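Local coordinates for protein endonuclease V isoform X2 (Ciona intestinalis, PDB 6OZI) that probably cleaves inosine-containing nucleic acid, most likely RNA, in a metal-dependent hydrolysis, as an endonuclease V of the RNase H clan, at residues Ile161-Phe164 with Lys165-Arg168; Leu210-Ala213 with Ala214-Lys218. The protein carries 1 engineered substitution. All coordinates share one frame; numbering follows the deposited sequence.

Interaction 1: Ile161-Phe164 with Lys165-Arg168; sequences ISQF and KRLR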
# COMPACT_ATOMS: atom_id res chain seq x y z
N ILE A 161 23.93 -3.95 -10.50
CA ILE A 161 22.89 -4.96 -10.43
C ILE A 161 23.30 -6.22 -11.18
O ILE A 161 23.10 -7.34 -10.69
CB ILE A 161 21.56 -4.39 -10.96
CG1 ILE A 161 21.06 -3.28 -10.03
CG2 ILE A 161 20.51 -5.49 -11.07
CD1 ILE A 161 21.07 -3.69 -8.57
N SER A 162 23.89 -6.08 -12.37
CA SER A 162 24.28 -7.27 -13.11
C SER A 162 25.40 -8.02 -12.38
O SER A 162 25.38 -9.26 -12.32
CB SER A 162 24.70 -6.92 -14.54
OG SER A 162 25.95 -6.27 -14.56
N GLN A 163 26.36 -7.28 -11.81
CA GLN A 163 27.40 -7.92 -11.01
C GLN A 163 26.80 -8.66 -9.82
O GLN A 163 27.27 -9.75 -9.45
CB GLN A 163 28.43 -6.88 -10.54
CG GLN A 163 29.68 -7.51 -9.95
CD GLN A 163 30.75 -6.50 -9.55
OE1 GLN A 163 30.60 -5.29 -9.76
NE2 GLN A 163 31.84 -6.99 -8.97
N PHE A 164 25.77 -8.08 -9.19
CA PHE A 164 25.15 -8.74 -8.05
C PHE A 164 24.39 -10.00 -8.47
O PHE A 164 24.37 -10.98 -7.73
CB PHE A 164 24.21 -7.79 -7.31
CG PHE A 164 23.66 -8.38 -6.05
CD1 PHE A 164 24.37 -8.32 -4.86
CD2 PHE A 164 22.44 -9.05 -6.05
CE1 PHE A 164 23.88 -8.88 -3.70
CE2 PHE A 164 21.93 -9.62 -4.90
CZ PHE A 164 22.65 -9.53 -3.72
N LYS A 165 23.73 -9.97 -9.64
CA LYS A 165 23.04 -11.18 -10.09
C LYS A 165 24.03 -12.28 -10.44
O LYS A 165 23.81 -13.46 -10.11
CB LYS A 165 22.15 -10.86 -11.29
CG LYS A 165 20.93 -10.01 -10.94
CD LYS A 165 20.13 -9.66 -12.18
CE LYS A 165 18.93 -8.81 -11.80
NZ LYS A 165 18.26 -8.23 -13.00
N ARG A 166 25.14 -11.92 -11.10
CA ARG A 166 26.21 -12.89 -11.34
C ARG A 166 26.72 -13.45 -10.02
O ARG A 166 27.03 -14.64 -9.93
CB ARG A 166 27.35 -12.25 -12.13
CG ARG A 166 26.98 -11.86 -13.56
CD ARG A 166 28.21 -11.58 -14.43
NE ARG A 166 29.02 -10.48 -13.89
CZ ARG A 166 28.80 -9.19 -14.11
NH1 ARG A 166 27.77 -8.81 -14.85
NH2 ARG A 166 29.59 -8.28 -13.57
N LEU A 167 26.80 -12.61 -8.99
CA LEU A 167 27.19 -13.11 -7.67
C LEU A 167 26.17 -14.09 -7.13
O LEU A 167 26.53 -15.15 -6.61
CB LEU A 167 27.35 -11.94 -6.69
CG LEU A 167 27.60 -12.34 -5.23
CD1 LEU A 167 28.99 -12.98 -5.05
CD2 LEU A 167 27.41 -11.16 -4.33
N ARG A 168 24.88 -13.77 -7.26
CA ARG A 168 23.84 -14.66 -6.75
C ARG A 168 23.93 -16.03 -7.39
O ARG A 168 23.72 -17.05 -6.72
CB ARG A 168 22.45 -14.06 -7.00
CG ARG A 168 22.07 -12.95 -6.02
CD ARG A 168 22.03 -13.44 -4.57
NE ARG A 168 20.80 -14.14 -4.25
CZ ARG A 168 20.58 -14.77 -3.09
NH1 ARG A 168 21.52 -14.80 -2.16
NH2 ARG A 168 19.41 -15.37 -2.88
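Ser162 OG has hydrogen bonds to Arg166 NH1, 3.1 Å away, and to Glu159 O one turn back. The bond from NH1 is bent, with an N-H...O angle of 138°, and OG lies 26° out of the guanidinium plane. The bend at chi3 of Arg166 (-59°) folds the guanidinium back over the preceding turn. One of its faces then covers Ser162 O and Gln163 CA. The backbone bonds run i to i+4, as in an alpha-helix; Arg166 N to Ser162 O is 2.9 Å. On another side of the helix, Phe164 and Arg168 lie side by side. The methylene carbons CG and CD of Arg168 do the touching, and CG comes within 3.5 Å of Phe164 CE2. Leu167 CD2 approaches the ring obliquely, 4.2 Å from Phe164 CD1. With an alanine in place of Phe164, the aliphatic part of Arg168 would probably lose its support and a gap would open beside Leu167. Arg168 NH1 is held by Gly172 O. Helix 157-169 packs through Gln163, Phe164 and Leu167 on Leu175 of strand 174-179, and Phe164 also touches Leu191 and Pro199.

Interaction 2: Leu210-Ala213 with Ala214-Lys218; sequences LETA and AKIVK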
# COMPACT_ATOMS: atom_id res chain seq x y z
N LEU A 210 32.13 -0.49 8.00
CA LEU A 210 31.15 -1.06 7.07
C LEU A 210 30.82 -2.50 7.44
O LEU A 210 29.66 -2.93 7.32
CB LEU A 210 31.70 -0.97 5.64
CG LEU A 210 30.90 -1.67 4.53
CD1 LEU A 210 29.44 -1.23 4.51
CD2 LEU A 210 31.55 -1.43 3.19
N GLU A 211 31.82 -3.24 7.92
CA GLU A 211 31.63 -4.65 8.25
C GLU A 211 30.71 -4.82 9.45
O GLU A 211 29.78 -5.64 9.43
CB GLU A 211 33.00 -5.27 8.53
CG GLU A 211 33.94 -5.31 7.33
CD GLU A 211 34.65 -4.00 6.96
OE1 GLU A 211 34.52 -2.98 7.70
OE2 GLU A 211 35.38 -4.01 5.93
N THR A 212 30.97 -4.06 10.52
CA THR A 212 30.09 -4.10 11.67
C THR A 212 28.71 -3.57 11.31
O THR A 212 27.69 -4.11 11.75
CB THR A 212 30.71 -3.28 12.81
OG1 THR A 212 32.01 -3.81 13.13
CG2 THR A 212 29.82 -3.35 14.04
N ALA A 213 28.65 -2.54 10.46
CA ALA A 213 27.37 -2.04 9.98
C ALA A 213 26.56 -3.16 9.34
O ALA A 213 25.38 -3.35 9.67
CB ALA A 213 27.59 -0.90 8.98
N ALA A 214 27.18 -3.93 8.45
CA ALA A 214 26.47 -5.02 7.79
C ALA A 214 26.02 -6.08 8.79
O ALA A 214 24.90 -6.59 8.69
CB ALA A 214 27.35 -5.65 6.71
N LYS A 215 26.86 -6.41 9.78
CA LYS A 215 26.43 -7.37 10.80
C LYS A 215 25.21 -6.87 11.56
O LYS A 215 24.30 -7.66 11.87
CB LYS A 215 27.56 -7.67 11.79
CG LYS A 215 28.36 -8.94 11.51
CD LYS A 215 29.80 -8.80 12.00
CE LYS A 215 30.50 -10.15 12.07
NZ LYS A 215 30.00 -11.07 11.01
N ILE A 216 25.18 -5.58 11.88
CA ILE A 216 24.04 -5.03 12.62
C ILE A 216 22.79 -5.03 11.76
O ILE A 216 21.69 -5.32 12.23
CB ILE A 216 24.39 -3.63 13.15
CG1 ILE A 216 25.56 -3.73 14.14
CG2 ILE A 216 23.18 -2.96 13.77
CD1 ILE A 216 26.06 -2.40 14.66
N VAL A 217 22.93 -4.70 10.48
CA VAL A 217 21.77 -4.73 9.59
C VAL A 217 21.24 -6.17 9.46
O VAL A 217 20.02 -6.40 9.47
CB VAL A 217 22.13 -4.11 8.23
CG1 VAL A 217 21.04 -4.34 7.20
CG2 VAL A 217 22.39 -2.60 8.40
N LYS A 218 22.14 -7.15 9.39
CA LYS A 218 21.71 -8.55 9.36
C LYS A 218 20.96 -8.92 10.62
O LYS A 218 19.90 -9.57 10.57
CB LYS A 218 22.92 -9.48 9.17
CG LYS A 218 22.57 -10.96 9.07
CD LYS A 218 23.69 -11.74 8.38
CE LYS A 218 23.32 -13.19 8.07
NZ LYS A 218 24.31 -13.81 7.11
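Thr212 and Ile216 meet one turn apart in an alpha-helix, 210-219, which packs against the central sheet of this RNase H-like fold. Four i to i+4 backbone bonds join the two halves. Ala214 N is satisfied by Leu210 O and Lys215 N by Glu211 O. Ile216 N bonds to Thr212 O, and Val217 N to Ala213 O, both at 2.9 Å. The series continues with Lys218 N to Ala214 O. At the start of the helix, Ser209 is the N-cap: its OG accepts a hydrogen bond from Thr212 N and has a weak one with Glu211 OE1. Thr212 OG1 is hydrogen-bonded to Asp27 OD2, which ties the first turn to a distant part of the chain. Thr212 chi1 of -57° sets CG2 anti to the backbone N, and this methyl meets Ile216 CD1. Ala213 and Val217 face the sheet. They touch Ile141 of strand 140-144 and Val202 of strand 200-206, while Ile216 reaches Ile141 and Leu32. Thr212 O has close carbon neighbours besides its N-H donor. Ile216 CG1 is 3.2 Å from Thr212 O, and Ile216 CD1 lies 3.9 Å from Thr212 CG2.

How the interactions relate
Interactions 1 and 2 are single-helix contacts on two different helices, in series along the chain. Their centres are about 20 Å apart and their nearest atoms about 10 Å. Both helices pack on the same mixed sheet. Interaction 2 sits nearer the middle, over strands 140-144 and 200-206. Interaction 1 lies on the edge strand 174-179. Its centre is about 23 Å from the centre of the chain. Strand 184-190 runs between those two regions, and Leu210 touches its Val185 and Lys188. Interaction 1 comes closer to the bound nucleic acid, about 6 Å at the nearest atom, against about 12 Å for interaction 2. The side chain of Ile161 is about 12 Å from a potassium ion.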